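PDB 3OVG: amidohydrolase from Mycoplasma synoviae, which hydrolyses 1,4-lactones, including the 5-phosphates of D-xylono-1,4-lactone and L-arabino-1,4-lactone, with the aid of two zinc ions in each subunit. Local coordinates for residues A[25-30]-A[279-284]; A[30-35]-A[44-49]. One frame throughout, in Å; residues are numbered along the deposited sequence.

Contact 1: A[25-30]-A[279-284]. With ZN (zinc ion), chain G; PO4 (phosphate ion), chain I.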
# COMPACT_ATOMS: atom_id res chain seq x y z
N CYS A 25 0.80 11.72 34.14
CA CYS A 25 -0.04 10.54 34.40
C CYS A 25 -0.12 9.52 33.26
O CYS A 25 -0.77 8.49 33.42
CB CYS A 25 -1.45 10.95 34.84
SG CYS A 25 -1.45 11.62 36.54
N HIS A 26 0.56 9.79 32.15
CA HIS A 26 0.54 8.86 31.02
C HIS A 26 1.67 9.20 30.06
O HIS A 26 1.61 10.19 29.35
CB HIS A 26 -0.83 8.89 30.34
CG HIS A 26 -0.97 7.95 29.18
ND1 HIS A 26 -2.17 7.36 28.84
CD2 HIS A 26 -0.06 7.51 28.28
CE1 HIS A 26 -1.99 6.61 27.77
NE2 HIS A 26 -0.72 6.69 27.40
N ASP A 27 2.71 8.37 30.05
CA ASP A 27 3.85 8.65 29.21
C ASP A 27 4.68 7.41 28.95
O ASP A 27 4.28 6.30 29.37
CB ASP A 27 4.69 9.77 29.84
CG ASP A 27 5.13 10.79 28.81
OD1 ASP A 27 5.53 10.36 27.71
OD2 ASP A 27 5.06 12.01 29.09
N HIS A 28 5.82 7.58 28.30
CA HIS A 28 6.57 6.42 27.84
C HIS A 28 8.03 6.76 27.82
O HIS A 28 8.37 7.92 27.71
CB HIS A 28 6.14 6.01 26.43
CG HIS A 28 4.70 5.69 26.33
ND1 HIS A 28 4.20 4.44 26.63
CD2 HIS A 28 3.63 6.47 26.05
CE1 HIS A 28 2.89 4.46 26.52
NE2 HIS A 28 2.52 5.68 26.17
N PHE A 29 8.87 5.74 27.86
CA PHE A 29 10.28 5.93 27.59
C PHE A 29 10.78 4.80 26.71
O PHE A 29 11.37 5.04 25.65
CB PHE A 29 11.08 5.99 28.89
CG PHE A 29 10.92 7.29 29.63
CD1 PHE A 29 11.35 8.48 29.06
CD2 PHE A 29 10.35 7.31 30.88
CE1 PHE A 29 11.20 9.72 29.76
CE2 PHE A 29 10.20 8.53 31.58
CZ PHE A 29 10.65 9.73 31.02
N ILE A 30 10.56 3.57 27.17
CA ILE A 30 10.93 2.39 26.42
C ILE A 30 9.69 1.70 25.84
O ILE A 30 8.75 1.38 26.57
CB ILE A 30 11.67 1.40 27.33
CG1 ILE A 30 12.87 2.10 28.01
CG2 ILE A 30 12.09 0.14 26.53
CD1 ILE A 30 13.99 2.47 27.04
N LEU A 279 9.85 10.90 18.10
CA LEU A 279 9.98 12.38 17.92
C LEU A 279 9.17 13.23 18.91
O LEU A 279 9.06 14.45 18.75
CB LEU A 279 9.64 12.80 16.48
CG LEU A 279 10.55 12.18 15.40
CD1 LEU A 279 10.20 12.71 14.01
CD2 LEU A 279 12.02 12.46 15.71
N TYR A 280 8.60 12.60 19.91
CA TYR A 280 7.82 13.30 20.92
C TYR A 280 8.63 13.57 22.18
O TYR A 280 8.09 14.04 23.17
CB TYR A 280 6.53 12.51 21.25
CG TYR A 280 5.51 12.43 20.12
CD1 TYR A 280 5.70 13.14 18.92
CD2 TYR A 280 4.33 11.70 20.27
CE1 TYR A 280 4.75 13.09 17.89
CE2 TYR A 280 3.39 11.65 19.27
CZ TYR A 280 3.60 12.34 18.08
OH TYR A 280 2.65 12.27 17.09
N GLN A 281 9.93 13.27 22.15
CA GLN A 281 10.82 13.66 23.24
C GLN A 281 12.02 14.38 22.67
O GLN A 281 12.43 14.08 21.56
CB GLN A 281 11.24 12.45 24.07
CG GLN A 281 10.08 11.85 24.81
CD GLN A 281 10.49 10.74 25.74
OE1 GLN A 281 11.63 10.69 26.20
NE2 GLN A 281 9.55 9.83 26.03
N ARG A 282 12.53 15.37 23.41
CA ARG A 282 13.63 16.20 22.95
C ARG A 282 14.90 15.38 22.74
O ARG A 282 15.51 15.41 21.68
CB ARG A 282 13.92 17.31 23.95
CG ARG A 282 14.82 18.41 23.37
CD ARG A 282 15.08 19.53 24.39
NE ARG A 282 16.19 19.21 25.30
CZ ARG A 282 17.47 19.34 24.98
NH1 ARG A 282 18.43 19.02 25.85
NH2 ARG A 282 17.80 19.79 23.78
N ASN A 283 15.29 14.63 23.77
CA ASN A 283 16.54 13.87 23.71
C ASN A 283 16.49 12.72 22.71
O ASN A 283 17.40 12.53 21.94
CB ASN A 283 16.99 13.47 25.13
CG ASN A 283 17.59 14.64 25.88
OD1 ASN A 283 18.75 15.02 25.64
ND2 ASN A 283 16.81 15.24 26.79
N TYR A 284 15.40 11.98 22.69
CA TYR A 284 15.15 11.06 21.57
C TYR A 284 15.22 11.75 20.19
O TYR A 284 15.81 11.20 19.23
CB TYR A 284 13.80 10.36 21.76
CG TYR A 284 13.83 9.01 22.46
CD1 TYR A 284 14.52 7.93 21.90
CD2 TYR A 284 13.14 8.80 23.65
CE1 TYR A 284 14.54 6.68 22.51
CE2 TYR A 284 13.15 7.55 24.29
CZ TYR A 284 13.84 6.49 23.70
OH TYR A 284 13.84 5.24 24.29
ZN ZN G . 0.40 6.09 25.38
P PO4 I . 0.18 9.52 17.50
O1 PO4 I . 0.99 8.68 18.50
O2 PO4 I . 0.55 9.17 16.04
O3 PO4 I . -1.31 9.24 17.74
O4 PO4 I . 0.42 11.00 17.81
O HOH W 1 -1.11 6.73 23.70
O HOH W 2 1.41 5.36 23.21

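Contact 2: A[30-35]-A[44-49]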
# COMPACT_ATOMS: atom_id res chain seq x y z
N ILE A 30 10.56 3.57 27.17
CA ILE A 30 10.93 2.39 26.42
C ILE A 30 9.69 1.70 25.84
O ILE A 30 8.75 1.38 26.57
CB ILE A 30 11.67 1.40 27.33
CG1 ILE A 30 12.87 2.10 28.01
CG2 ILE A 30 12.09 0.14 26.53
CD1 ILE A 30 13.99 2.47 27.04
N LYS A 31 9.71 1.50 24.53
CA LYS A 31 8.74 0.67 23.85
C LYS A 31 9.55 -0.36 23.09
O LYS A 31 10.22 -0.05 22.08
CB LYS A 31 7.87 1.49 22.88
CG LYS A 31 6.80 2.36 23.59
CD LYS A 31 5.92 3.13 22.54
CE LYS A 31 4.71 3.82 23.23
NZ LYS A 31 3.69 4.31 22.21
N ASN A 32 9.52 -1.57 23.59
CA ASN A 32 10.39 -2.61 23.08
C ASN A 32 9.60 -3.57 22.18
O ASN A 32 9.04 -4.55 22.64
CB ASN A 32 10.99 -3.33 24.30
CG ASN A 32 11.96 -4.41 23.93
OD1 ASN A 32 12.06 -5.44 24.61
ND2 ASN A 32 12.69 -4.19 22.85
N GLY A 33 9.54 -3.29 20.88
CA GLY A 33 8.78 -4.12 19.97
C GLY A 33 7.29 -4.12 20.26
O GLY A 33 6.74 -3.19 20.85
N GLY A 34 6.60 -5.16 19.81
CA GLY A 34 5.19 -5.27 20.08
C GLY A 34 4.39 -4.79 18.90
O GLY A 34 4.96 -4.26 17.93
N PRO A 35 3.06 -4.97 18.97
CA PRO A 35 2.14 -4.67 17.86
C PRO A 35 2.19 -3.20 17.41
O PRO A 35 1.99 -2.93 16.23
CB PRO A 35 0.75 -4.98 18.45
CG PRO A 35 1.01 -5.92 19.59
CD PRO A 35 2.39 -5.58 20.13
N LEU A 44 9.16 2.50 18.01
CA LEU A 44 10.27 1.79 18.61
C LEU A 44 11.20 2.77 19.33
O LEU A 44 11.79 3.65 18.70
CB LEU A 44 11.03 0.99 17.55
CG LEU A 44 12.19 0.18 18.12
CD1 LEU A 44 11.68 -0.98 19.00
CD2 LEU A 44 13.02 -0.33 16.97
N MSE A 45 11.30 2.61 20.65
CA MSE A 45 12.04 3.53 21.51
C MSE A 45 12.90 2.77 22.51
O MSE A 45 12.39 2.27 23.53
CB MSE A 45 11.07 4.48 22.26
CG MSE A 45 10.10 5.18 21.32
SE MSE A 45 8.66 6.25 22.19
CE MSE A 45 9.81 7.46 23.23
N LEU A 46 14.20 2.69 22.25
CA LEU A 46 15.03 1.74 22.98
C LEU A 46 16.18 2.37 23.73
O LEU A 46 17.11 1.66 24.17
CB LEU A 46 15.61 0.71 22.02
CG LEU A 46 14.64 -0.33 21.47
CD1 LEU A 46 15.31 -1.00 20.29
CD2 LEU A 46 14.28 -1.35 22.56
N ASN A 47 16.15 3.68 23.92
CA ASN A 47 17.35 4.36 24.37
C ASN A 47 17.24 4.78 25.84
O ASN A 47 16.54 5.74 26.21
CB ASN A 47 17.70 5.50 23.38
CG ASN A 47 19.06 6.11 23.60
OD1 ASN A 47 19.52 6.20 24.72
ND2 ASN A 47 19.70 6.57 22.52
N VAL A 48 17.90 4.02 26.70
CA VAL A 48 17.93 4.31 28.11
C VAL A 48 18.59 5.67 28.40
O VAL A 48 18.07 6.47 29.19
CB VAL A 48 18.68 3.20 28.88
CG1 VAL A 48 19.09 3.68 30.26
CG2 VAL A 48 17.81 1.95 28.98
N ASP A 49 19.75 5.92 27.81
CA ASP A 49 20.45 7.18 28.07
C ASP A 49 19.59 8.36 27.70
O ASP A 49 19.49 9.30 28.43
CB ASP A 49 21.81 7.24 27.35
CG ASP A 49 22.80 6.22 27.90
OD1 ASP A 49 22.58 5.77 29.05
OD2 ASP A 49 23.79 5.87 27.20

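Contact 1: A[25-30]-A[279-284]
Q281 reaches from the N-cap position of its helix to H28 and F29, and Y284, one turn on, grips the same chain a residue later. The Q281 side chain is extended beyond CG (chi2 -175°), which carries its amide to the backbone, where NE2 gives H28 O a bent, weak hydrogen bond of 2.8 Å. Its OE1 lies 3.6 Å from F29 CD1, at the edge of the ring and near the ring plane. The amide stands almost perpendicular to the phenyl group, with the planes 89° apart. Glutamine suits this place because it is long enough to reach a buried carbonyl and offers it an N-H. Y284 works differently: its rigid phenol donates from OH to F29 O over 2.8 Å, tilted out of the carbonyl plane. The backbone N of N47 also bonds to this hydroxyl, so one buried group serves two backbone atoms.

H28, which carries the first of these carbonyls, and H26 bind zinc through NE2, H28 at 2.3 Å and H26 at 2.4 Å. D274, the carbamylated K155 and two waters are the other ligands. D70 holds H28 through ND1, and S215 holds H26 likewise, fixing the imidazole rotations. D27 OD1 accepts H28 N at 2.9 Å on its anti lone pair and A275 N besides. Y280 OH donates to O4 of a phosphate ion at 2.7 Å; K246 and Y247 bind it too. The ion probably comes from the crystallisation liquor, but all three residues bind substrate, so it may mark the seat of the substrate's 5-phosphate.

The fold is the TIM barrel of the phosphotriesterase family: residues 25-30 leave strand 22-25, while helix 282-287 follows strand 269-271. F29 packs against strand 63-68 and helices 48-60 and 78-88.

Contact 2: A[30-35]-A[44-49]
K31 and M45 form a single antiparallel bridge, a hydrogen-bonded pair whose CA atoms lie 5.0 Å apart. K31 N donates to M45 O at 3.0 Å, and M45 N returns the bond to K31 O at 3.2 Å. The CA-H of I30 adds a contact to the same M45 oxygen, 3.2 Å from CA to O.

The side chains of K31 and M45, a selenomethionine in this crystal, lie alongside each other and point the same way, with K31 CD 4.2 Å from M45 SE. A long flexible chain suits both places: the lysine methylenes provide a greasy flank for the selenium, while NZ continues to the carbonyl of G276 and a salt bridge with E36. On its way the lysine runs along the metal site, beside H28. M45 lies close to I278, a substrate-binding residue. L44 CD1 rests 3.5 Å from K31 O, and N32 ND2 packs on L46 CD2 at 3.3 Å. Because CG of N32 is anti to its backbone N (chi1 -177°), the amide swings back to L46 although CB points away. On these same side chains, N32, L44 and L46, packs Y110 of the third subunit, and D108 of that subunit accepts G34 N. G33 has a positive phi of 64°, a conformation readily adopted without a side chain. Beyond the bridge, I30 CD1 comes within 4.3 Å of V48 CG2, an aliphatic contact at the first turn of a helix. N47 caps that helix: its OD1 accepts A50 N.

The bridge closes a short loop that contains helix 35-39 and leads into helix 48-60. V48 and I30 also touch helix 78-88, and M45 packs on Y284 of helix 282-287.

Both contacts hold the chain that follows the first barrel strand, and I30 belongs to each. Contact 1 is buried beside a zinc ion and joins regions far apart in sequence, the beginning and end of the barrel; polar side chains bond there to backbone carbonyls. Contact 2 is local and only partly buried: main chain pairs with main chain, and the contact runs from the metal site, through K31, out to the subunit interface. The two meet at Y284, whose hydroxyl lies among M45, L46 and N47, so helix 282-287 touches both sides of the bridged loop. Metal-binding loop, substrate-binding loop and subunit interface thus adjoin one another.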